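Local coordinates for protein response regulator (Helicobacter pylori, PDB 2PLN) that probably acts as an orphan two-component response regulator that binds promoter DNA to control transcription, represented here by its N-terminal receiver domain alone, at residues A[20-25]-A[46-51]; A[32-37]-A[118-123]; A[64-69]-A[85-90]; A[91-96]-A[110-115]. All coordinates share one frame; numbering follows the deposited sequence.

Interaction 1. Residues A[20-25]-A[46-51]; sequences RVLLIE and DVTESL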
# COMPACT_ATOMS: atom_id res chain seq x y z
N ARG A 20 10.29 6.28 -14.51
CA ARG A 20 11.38 5.31 -14.41
C ARG A 20 11.38 4.67 -13.02
O ARG A 20 11.29 5.37 -12.01
CB ARG A 20 12.74 5.94 -14.69
CG ARG A 20 13.83 4.86 -14.99
CD ARG A 20 15.30 5.33 -14.91
NE ARG A 20 15.64 5.96 -16.13
CZ ARG A 20 16.43 5.48 -17.08
NH1 ARG A 20 17.14 4.36 -16.95
NH2 ARG A 20 16.56 6.20 -18.15
N VAL A 21 11.51 3.34 -13.00
CA VAL A 21 11.48 2.58 -11.72
C VAL A 21 12.84 1.89 -11.48
O VAL A 21 13.38 1.29 -12.41
CB VAL A 21 10.38 1.50 -11.78
CG1 VAL A 21 10.49 0.58 -10.56
CG2 VAL A 21 8.96 2.16 -11.93
N LEU A 22 13.38 1.99 -10.26
CA LEU A 22 14.56 1.23 -9.89
C LEU A 22 14.15 -0.01 -9.08
O LEU A 22 13.40 0.09 -8.11
CB LEU A 22 15.50 2.09 -9.05
CG LEU A 22 16.77 1.40 -8.55
CD1 LEU A 22 17.70 0.89 -9.72
CD2 LEU A 22 17.55 2.31 -7.57
N LEU A 23 14.67 -1.18 -9.47
CA LEU A 23 14.32 -2.42 -8.76
C LEU A 23 15.60 -2.94 -8.18
O LEU A 23 16.52 -3.29 -8.93
CB LEU A 23 13.72 -3.47 -9.72
CG LEU A 23 12.43 -3.12 -10.46
CD1 LEU A 23 12.08 -4.10 -11.64
CD2 LEU A 23 11.23 -2.96 -9.50
N ILE A 24 15.68 -2.97 -6.85
CA ILE A 24 16.83 -3.61 -6.19
C ILE A 24 16.41 -5.01 -5.80
O ILE A 24 15.63 -5.20 -4.90
CB ILE A 24 17.35 -2.78 -5.00
CG1 ILE A 24 17.77 -1.37 -5.50
CG2 ILE A 24 18.53 -3.54 -4.27
CD1 ILE A 24 17.90 -0.29 -4.43
N GLU A 25 16.95 -5.99 -6.51
CA GLU A 25 16.45 -7.36 -6.45
C GLU A 25 17.58 -8.33 -6.86
O GLU A 25 18.12 -8.25 -7.99
CB GLU A 25 15.24 -7.50 -7.37
CG GLU A 25 14.67 -8.92 -7.48
CD GLU A 25 14.39 -9.57 -6.11
OE1 GLU A 25 15.14 -10.51 -5.75
OE2 GLU A 25 13.45 -9.13 -5.39
N ASP A 46 15.06 -0.16 -14.29
CA ASP A 46 16.42 -0.70 -14.16
C ASP A 46 16.45 -1.68 -13.03
O ASP A 46 16.00 -1.35 -11.93
CB ASP A 46 17.42 0.41 -13.82
CG ASP A 46 17.54 1.44 -14.92
OD1 ASP A 46 17.44 1.05 -16.08
OD2 ASP A 46 17.70 2.66 -14.69
N VAL A 47 17.02 -2.86 -13.28
CA VAL A 47 17.21 -3.86 -12.23
C VAL A 47 18.67 -3.85 -11.80
O VAL A 47 19.57 -3.84 -12.63
CB VAL A 47 16.83 -5.30 -12.68
CG1 VAL A 47 16.97 -6.28 -11.53
CG2 VAL A 47 15.39 -5.34 -13.19
N THR A 48 18.88 -3.84 -10.49
CA THR A 48 20.21 -4.07 -9.94
C THR A 48 20.15 -5.06 -8.79
O THR A 48 19.18 -5.10 -8.05
CB THR A 48 20.93 -2.74 -9.55
OG1 THR A 48 22.22 -3.05 -9.02
CG2 THR A 48 20.21 -2.00 -8.39
N GLU A 49 21.18 -5.89 -8.67
CA GLU A 49 21.28 -6.85 -7.58
C GLU A 49 21.97 -6.25 -6.35
O GLU A 49 22.09 -6.91 -5.29
CB GLU A 49 22.09 -8.05 -8.09
CG GLU A 49 23.34 -7.65 -8.89
CD GLU A 49 23.04 -6.98 -10.24
OE1 GLU A 49 22.31 -7.57 -11.07
OE2 GLU A 49 23.51 -5.87 -10.50
N SER A 50 22.46 -5.03 -6.49
CA SER A 50 23.25 -4.41 -5.44
C SER A 50 22.58 -3.17 -4.86
O SER A 50 22.23 -2.23 -5.58
CB SER A 50 24.66 -4.08 -5.98
OG SER A 50 25.28 -3.04 -5.23
N LEU A 51 22.38 -3.17 -3.55
CA LEU A 51 21.81 -2.00 -2.90
C LEU A 51 22.74 -0.77 -2.99
O LEU A 51 22.26 0.34 -3.19
CB LEU A 51 21.41 -2.30 -1.46
CG LEU A 51 20.68 -1.17 -0.73
CD1 LEU A 51 19.62 -1.73 0.25
CD2 LEU A 51 21.69 -0.28 -0.04
O HOH W 1 19.33 -9.08 -10.52
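Arg20 and Asp46 meet across two parallel strands, 20-24 and 44-48, which flank helix 28-40 in the first beta-alpha-beta unit of the receiver domain. The Arg20 chain bends at its third torsion and brings NH1 to 2.9 Å from Asp46 OD2, a salt bridge that uses the syn lone pair of the oxygen. OD2 lies close to the guanidinium plane, yet the carboxylate as a whole is turned 48° from it. Tyr63 and Arg61 bind this same oxygen, so three partners grip it.

Further along, the side-chain pairs sort by face. Leu23 and Val47 point to the side covered by helix 28-40, where CD1 of Leu23 slants past CG2 of Val47 at 3.9 Å. Ile24 and Thr48 project from the other face, side by side and pointing the same way, with Ile24 CG1 3.8 Å from Thr48 CG2. The second branch of Ile24, CG2, packs against the start of helix 51-60, reaching Leu51 CA at 3.9 Å.

Four backbone bonds join the strands, the first from Asp46 N to Val21 O and the last from Glu25 N to Thr48 O. With OG1 anti to the backbone N (chi1 -180°), the hydroxyl of Thr48 turns away from Ile24. OG1 hydrogen-bonds with Asp53 and accepts Ser50 N at 3.2 Å, closing an ST turn.

Interaction 2. Residues A[32-37]-A[118-123]; sequences GEIEKG and RSIKAL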
# COMPACT_ATOMS: atom_id res chain seq x y z
N GLY A 32 13.88 -9.47 -13.87
CA GLY A 32 13.48 -9.42 -15.28
C GLY A 32 11.98 -9.49 -15.54
O GLY A 32 11.44 -8.76 -16.37
N GLU A 33 11.31 -10.40 -14.84
CA GLU A 33 9.87 -10.54 -14.95
C GLU A 33 9.15 -9.27 -14.52
O GLU A 33 8.19 -8.87 -15.17
CB GLU A 33 9.41 -11.72 -14.10
CG GLU A 33 9.66 -13.08 -14.75
CD GLU A 33 9.63 -14.22 -13.74
OE1 GLU A 33 9.60 -13.97 -12.52
OE2 GLU A 33 9.68 -15.40 -14.16
N ILE A 34 9.65 -8.61 -13.47
CA ILE A 34 9.00 -7.36 -13.02
C ILE A 34 9.23 -6.23 -14.03
O ILE A 34 8.31 -5.52 -14.39
CB ILE A 34 9.48 -6.95 -11.61
CG1 ILE A 34 9.24 -8.08 -10.58
CG2 ILE A 34 8.80 -5.63 -11.17
CD1 ILE A 34 10.01 -7.86 -9.31
N GLU A 35 10.49 -6.07 -14.48
CA GLU A 35 10.79 -5.10 -15.54
C GLU A 35 9.88 -5.26 -16.78
O GLU A 35 9.30 -4.28 -17.28
CB GLU A 35 12.25 -5.19 -15.95
CG GLU A 35 12.57 -4.23 -17.09
CD GLU A 35 14.04 -4.21 -17.42
OE1 GLU A 35 14.41 -3.59 -18.44
OE2 GLU A 35 14.82 -4.80 -16.67
N LYS A 36 9.77 -6.49 -17.28
CA LYS A 36 8.88 -6.78 -18.43
C LYS A 36 7.42 -6.39 -18.13
O LYS A 36 6.74 -5.80 -18.96
CB LYS A 36 8.99 -8.26 -18.84
CG LYS A 36 8.18 -8.69 -20.08
CD LYS A 36 8.57 -10.13 -20.53
CE LYS A 36 7.36 -10.99 -20.92
NZ LYS A 36 7.73 -12.42 -21.24
N GLY A 37 6.95 -6.74 -16.92
CA GLY A 37 5.59 -6.36 -16.49
C GLY A 37 5.42 -4.86 -16.46
O GLY A 37 4.39 -4.32 -16.90
N ARG A 118 1.84 -11.75 -5.35
CA ARG A 118 0.57 -12.36 -5.76
C ARG A 118 0.63 -12.76 -7.23
O ARG A 118 0.17 -13.85 -7.63
CB ARG A 118 -0.62 -11.43 -5.49
CG ARG A 118 -1.96 -12.15 -5.38
CD ARG A 118 -3.00 -11.47 -4.49
NE ARG A 118 -2.77 -11.71 -3.06
CZ ARG A 118 -2.22 -10.83 -2.23
NH1 ARG A 118 -1.83 -9.64 -2.67
NH2 ARG A 118 -2.04 -11.12 -0.94
N SER A 119 1.21 -11.87 -8.02
CA SER A 119 1.42 -12.03 -9.46
C SER A 119 2.15 -10.79 -9.92
O SER A 119 2.11 -9.74 -9.24
CB SER A 119 0.09 -12.20 -10.23
OG SER A 119 -0.55 -10.98 -10.61
N ILE A 120 2.82 -10.91 -11.07
CA ILE A 120 3.41 -9.71 -11.70
C ILE A 120 2.35 -8.64 -11.99
O ILE A 120 2.58 -7.46 -11.68
CB ILE A 120 4.23 -10.10 -12.97
CG1 ILE A 120 5.43 -10.97 -12.60
CG2 ILE A 120 4.56 -8.83 -13.80
CD1 ILE A 120 6.50 -10.34 -11.74
N LYS A 121 1.18 -9.02 -12.54
CA LYS A 121 0.13 -8.05 -12.86
C LYS A 121 -0.39 -7.29 -11.62
O LYS A 121 -0.61 -6.09 -11.68
CB LYS A 121 -1.05 -8.72 -13.62
CG LYS A 121 -0.82 -8.85 -15.14
CD LYS A 121 -2.08 -9.40 -15.85
CE LYS A 121 -1.68 -10.03 -17.19
NZ LYS A 121 -2.87 -10.62 -17.90
N ALA A 122 -0.58 -8.01 -10.52
CA ALA A 122 -1.01 -7.40 -9.25
C ALA A 122 0.10 -6.49 -8.69
O ALA A 122 -0.20 -5.41 -8.16
CB ALA A 122 -1.35 -8.49 -8.24
N LEU A 123 1.35 -6.93 -8.76
CA LEU A 123 2.47 -6.08 -8.32
C LEU A 123 2.55 -4.79 -9.15
O LEU A 123 2.71 -3.69 -8.62
CB LEU A 123 3.79 -6.86 -8.39
CG LEU A 123 5.05 -6.03 -8.12
CD1 LEU A 123 4.96 -5.29 -6.75
CD2 LEU A 123 6.25 -6.99 -8.20
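Ile120, in the first turn of helix 120-130, reaches across to Ile34, Glu33 and Gly37 of helix 28-40. Its CB is aimed at that helix, and the two branches divide the work from there. The CG2 methyl settles beside the backbone: it lies 3.8 Å from Gly37 CA, where no side chain intervenes, and 3.9 Å from Glu33 O. The other branch leaves through CG1, anti to the carbonyl carbon (chi1 -64°), and then folds at chi2 -65°, which carries CD1 along the partner helix toward its preceding turn. There the methyl touches Ile34 CG1 at 3.7 Å and the CB of Glu33 at 4.0 Å.

Both helices lie on one face of the central parallel sheet of the receiver fold, a doubly wound alpha/beta sandwich, and this contact joins the two helices within that layer. Ile34 crosses Ile120 at about a right angle and does the same with Leu123, one turn further on. The CD2 methyl of Leu123 sits 4.0 Å from Ile34 CG1 and 4.1 Å from Ile34 CG2, while Met67 of strand 65-68 and Tyr117 of the loop before the helix pack against both Ile34 and Leu123.

Ser119 is the N-cap of helix 120-130; its OG accepts Ala122 N at 3.0 Å in a nearly straight bond (168°). This helix start also faces the dimer partner: Ser119 OG hydrogen-bonds with Ser98 of the second subunit, and Arg118 forms a salt bridge with Glu101 of that subunit.

Interaction 3. Residues A[64-69]-A[85-90]; sequences DLVMVS and SSIVVL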
# COMPACT_ATOMS: atom_id res chain seq x y z
N ASP A 64 11.35 7.73 -10.32
CA ASP A 64 10.09 8.15 -9.70
C ASP A 64 9.76 7.22 -8.54
O ASP A 64 9.04 7.61 -7.62
CB ASP A 64 8.99 8.11 -10.76
CG ASP A 64 9.30 9.03 -11.93
OD1 ASP A 64 9.11 10.26 -11.78
OD2 ASP A 64 9.76 8.64 -13.02
N LEU A 65 10.27 5.99 -8.59
CA LEU A 65 9.95 4.94 -7.59
C LEU A 65 11.09 3.93 -7.49
O LEU A 65 11.75 3.63 -8.50
CB LEU A 65 8.67 4.22 -8.02
CG LEU A 65 8.09 3.20 -7.01
CD1 LEU A 65 6.56 3.13 -7.05
CD2 LEU A 65 8.70 1.79 -7.23
N VAL A 66 11.35 3.45 -6.28
CA VAL A 66 12.34 2.36 -6.07
C VAL A 66 11.63 1.30 -5.27
O VAL A 66 10.90 1.61 -4.31
CB VAL A 66 13.65 2.81 -5.31
CG1 VAL A 66 13.36 3.52 -3.96
CG2 VAL A 66 14.62 1.61 -5.11
N MSE A 67 11.83 0.05 -5.68
CA MSE A 67 11.43 -1.08 -4.87
C MSE A 67 12.67 -1.85 -4.44
O MSE A 67 13.50 -2.22 -5.28
CB MSE A 67 10.46 -2.01 -5.60
CG MSE A 67 9.88 -3.04 -4.64
SE MSE A 67 8.33 -3.96 -5.30
CE MSE A 67 9.06 -4.63 -6.95
N VAL A 68 12.80 -2.08 -3.15
CA VAL A 68 14.03 -2.68 -2.62
C VAL A 68 13.69 -3.92 -1.81
O VAL A 68 12.81 -3.90 -0.95
CB VAL A 68 14.86 -1.65 -1.79
CG1 VAL A 68 14.03 -0.95 -0.68
CG2 VAL A 68 16.11 -2.30 -1.18
N SER A 69 14.39 -5.01 -2.14
CA SER A 69 14.43 -6.24 -1.34
C SER A 69 15.88 -6.43 -1.03
O SER A 69 16.68 -6.66 -1.93
CB SER A 69 13.98 -7.45 -2.14
OG SER A 69 12.79 -7.20 -2.82
N SER A 85 13.33 13.03 -1.39
CA SER A 85 12.06 12.93 -0.66
C SER A 85 10.83 12.59 -1.50
O SER A 85 9.93 11.89 -1.02
CB SER A 85 11.81 14.18 0.19
OG SER A 85 12.56 15.28 -0.31
N SER A 86 10.80 13.05 -2.76
CA SER A 86 9.65 12.78 -3.62
C SER A 86 9.67 11.39 -4.28
O SER A 86 8.70 11.02 -4.95
CB SER A 86 9.56 13.86 -4.70
OG SER A 86 10.74 13.82 -5.48
N ILE A 87 10.74 10.64 -4.12
CA ILE A 87 10.76 9.31 -4.71
C ILE A 87 9.92 8.37 -3.84
O ILE A 87 10.02 8.39 -2.62
CB ILE A 87 12.21 8.78 -4.91
CG1 ILE A 87 13.06 9.80 -5.71
CG2 ILE A 87 12.15 7.42 -5.59
CD1 ILE A 87 14.46 9.34 -6.09
N VAL A 88 9.07 7.59 -4.49
CA VAL A 88 8.23 6.62 -3.80
C VAL A 88 9.14 5.43 -3.48
O VAL A 88 9.90 4.97 -4.34
CB VAL A 88 7.06 6.18 -4.70
CG1 VAL A 88 6.22 5.12 -4.04
CG2 VAL A 88 6.18 7.40 -5.07
N VAL A 89 9.04 4.92 -2.25
CA VAL A 89 9.85 3.81 -1.81
C VAL A 89 8.97 2.64 -1.36
O VAL A 89 8.12 2.78 -0.46
CB VAL A 89 10.78 4.24 -0.65
CG1 VAL A 89 11.55 3.05 -0.13
CG2 VAL A 89 11.70 5.42 -1.08
N LEU A 90 9.19 1.49 -1.99
CA LEU A 90 8.45 0.24 -1.66
C LEU A 90 9.45 -0.75 -1.15
O LEU A 90 10.50 -0.96 -1.76
CB LEU A 90 7.74 -0.35 -2.89
CG LEU A 90 6.97 0.59 -3.84
CD1 LEU A 90 6.18 -0.21 -4.88
CD2 LEU A 90 6.02 1.55 -3.04
O HOH W 2 7.93 9.94 -7.31
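Leu65 holds CG anti to its own nitrogen (chi1 -173°) while Leu90 holds it anti to the carbonyl carbon (chi1 -44°), and these torsions bring the two leucines together at about a right angle, Leu65 CD2 to Leu90 CD1 at 4.0 Å. They belong to the parallel strands 65-68 and 88-93 of the beta-alpha-beta unit around helix 73-83, in the middle of the receiver sheet. The other methyl of Leu65, CD1, presses on Val88 CG1 at 3.6 Å, so CD1 rests on Val88 and CD2 on Leu90. Selenomethionine Met67 adds to the same face: its CG passes Leu90 CB at 3.9 Å, after which the chain bends away toward Leu123 of helix 120-130.

On the opposite face Val66 and Val89 lie side by side. The chi1 of Val66, 53°, places CG1 between the backbone nitrogen and carbonyl, from where it meets Val89 CG2 at 3.8 Å; Val89 is in turn covered by Val77 and Ile80 of helix 73-83.

Asp64, at the other end of strand 65-68 from Ser69 and Lys115, enters the contact through its backbone, while its carboxylate OD2 accepts Arg20 N. Val88 N reaches Asp64 O at 3.1 Å, tilted from the carbonyl plane. That oxygen also takes a bond from a water, 2.6 Å away, which donates to Ser86 O at 2.7 Å as well.

Interaction 4. Residues A[91-96]-A[110-115]; sequences VSSDNP and DDYIAK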
# COMPACT_ATOMS: atom_id res chain seq x y z
N VAL A 91 9.15 -1.33 0.01
CA VAL A 91 10.03 -2.34 0.61
C VAL A 91 9.33 -3.66 0.36
O VAL A 91 8.15 -3.80 0.64
CB VAL A 91 10.16 -2.12 2.15
CG1 VAL A 91 10.84 -3.29 2.82
CG2 VAL A 91 10.94 -0.83 2.44
N SER A 92 10.07 -4.62 -0.18
CA SER A 92 9.55 -5.95 -0.41
C SER A 92 10.44 -6.96 0.36
O SER A 92 11.68 -6.81 0.40
CB SER A 92 9.50 -6.15 -1.93
OG SER A 92 9.49 -7.50 -2.30
N SER A 93 9.83 -7.95 1.01
CA SER A 93 10.57 -8.86 1.93
C SER A 93 10.18 -10.34 1.77
O SER A 93 9.00 -10.67 1.74
CB SER A 93 10.36 -8.40 3.38
OG SER A 93 11.09 -9.19 4.31
N ASP A 94 11.17 -11.23 1.67
CA ASP A 94 10.93 -12.69 1.65
C ASP A 94 10.81 -13.25 3.08
O ASP A 94 10.49 -14.45 3.28
CB ASP A 94 12.10 -13.39 0.95
CG ASP A 94 13.41 -13.07 1.61
OD1 ASP A 94 13.54 -13.36 2.83
OD2 ASP A 94 14.36 -12.50 1.02
N ASN A 95 11.12 -12.43 4.08
CA ASN A 95 10.80 -12.79 5.46
C ASN A 95 10.05 -11.67 6.15
O ASN A 95 10.63 -10.98 6.99
CB ASN A 95 12.05 -13.17 6.27
CG ASN A 95 11.71 -13.76 7.65
OD1 ASN A 95 10.70 -14.47 7.83
ND2 ASN A 95 12.55 -13.47 8.63
N PRO A 96 8.77 -11.51 5.79
CA PRO A 96 7.96 -10.42 6.32
C PRO A 96 7.65 -10.66 7.79
O PRO A 96 7.30 -11.77 8.19
CB PRO A 96 6.68 -10.48 5.47
CG PRO A 96 6.58 -11.88 5.03
CD PRO A 96 8.00 -12.35 4.86
N ASP A 110 6.54 3.80 1.51
CA ASP A 110 5.20 3.99 0.99
C ASP A 110 4.44 2.67 0.93
O ASP A 110 3.20 2.66 0.87
CB ASP A 110 5.29 4.64 -0.40
CG ASP A 110 5.86 6.02 -0.33
OD1 ASP A 110 5.13 6.90 0.19
OD2 ASP A 110 7.01 6.31 -0.71
N ASP A 111 5.18 1.56 0.96
CA ASP A 111 4.51 0.29 1.04
C ASP A 111 5.46 -0.76 1.57
O ASP A 111 6.69 -0.58 1.59
CB ASP A 111 3.98 -0.10 -0.36
CG ASP A 111 2.67 -0.89 -0.31
OD1 ASP A 111 2.39 -1.58 0.72
OD2 ASP A 111 1.88 -0.88 -1.28
N TYR A 112 4.87 -1.87 2.01
CA TYR A 112 5.60 -3.04 2.47
C TYR A 112 4.91 -4.26 1.86
O TYR A 112 3.69 -4.47 2.05
CB TYR A 112 5.57 -3.09 4.00
CG TYR A 112 6.36 -4.23 4.60
CD1 TYR A 112 5.72 -5.38 5.04
CD2 TYR A 112 7.77 -4.16 4.74
CE1 TYR A 112 6.45 -6.45 5.63
CE2 TYR A 112 8.49 -5.23 5.33
CZ TYR A 112 7.83 -6.36 5.75
OH TYR A 112 8.56 -7.44 6.32
N ILE A 113 5.66 -5.06 1.11
CA ILE A 113 5.04 -6.06 0.26
C ILE A 113 5.73 -7.39 0.58
O ILE A 113 6.94 -7.48 0.53
CB ILE A 113 5.22 -5.69 -1.24
CG1 ILE A 113 4.59 -4.32 -1.54
CG2 ILE A 113 4.69 -6.80 -2.20
CD1 ILE A 113 5.13 -3.70 -2.79
N ALA A 114 4.96 -8.40 0.96
CA ALA A 114 5.55 -9.72 1.20
C ALA A 114 5.90 -10.39 -0.12
O ALA A 114 5.15 -10.28 -1.11
CB ALA A 114 4.59 -10.61 1.97
N LYS A 115 7.06 -11.04 -0.14
CA LYS A 115 7.42 -11.95 -1.22
C LYS A 115 7.17 -13.38 -0.72
O LYS A 115 7.35 -13.66 0.47
CB LYS A 115 8.90 -11.81 -1.54
CG LYS A 115 9.23 -10.49 -2.18
CD LYS A 115 10.73 -10.34 -2.35
CE LYS A 115 11.19 -10.95 -3.63
NZ LYS A 115 12.69 -10.92 -3.65
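The last beta-alpha-beta unit of the receiver domain ends in this contact, where Val91 to Ser93 run parallel to the edge strand 111-114. Four backbone bonds link them, from Val91 N with Asp111 O to Lys115 N with Ser93 O, the latter at 2.7 Å.

The Tyr112 ring, its CG anti to the backbone nitrogen (chi1 -177°), runs forward along the neighbouring strand, from Val91 past Ser93 to Pro96. CD2 meets Val91 CG1 at 3.7 Å, and CE1 lies 4.0 Å from Pro96 CB, both carbons approaching obliquely to the ring. The hydroxyl end reaches Ser93 CB at 3.6 Å and is fixed by hydrogen bonds to Glu100 and to Thr97 N. Ser93 OG also bonds Glu100 and accepts Asn95 N in an ST turn.

On the other face Lys115 lays its aliphatic chain along Ser92, whose OG lies close against CG and CD, a short non-bonded contact; its hydrogen bond is with Tyr117 OH. Lys115 NZ goes on to a salt bridge with Glu25. Ser92, Tyr112 and Lys115 probably correspond in place to the hydroxyl, aromatic and lysine residues of canonical receivers.

Asp111 pairs with Arg126 and Arg130 of helix 120-130 and with Arg126 of the second subunit, consistent with the dimer face of OmpR/PhoB receivers. Helix 98-106 covers the Tyr112 face, and Ser92 and Ile113 pack on Met67 of strand 65-68.

How the interactions relate
Three of the contacts lie in one five-stranded parallel sheet, ordered 44-48, 20-24, 65-68, 88-93, 111-114. Interaction 1 joins one edge pair, interaction 3 a central pair and interaction 4 the other edge; they follow in series along the chain, and interactions 3 and 4 share strand 88-93. Centres of interactions 1 and 3 are about 10 Å apart, those of 3 and 4 about 13 Å. Interaction 2 ties helices 28-40 and 120-130 together on one face, its centre about 16 Å from that of interaction 3, and its long loop encloses interactions 3 and 4. Met67 links the layers. Interactions 2 and 4 both lie beside the second subunit.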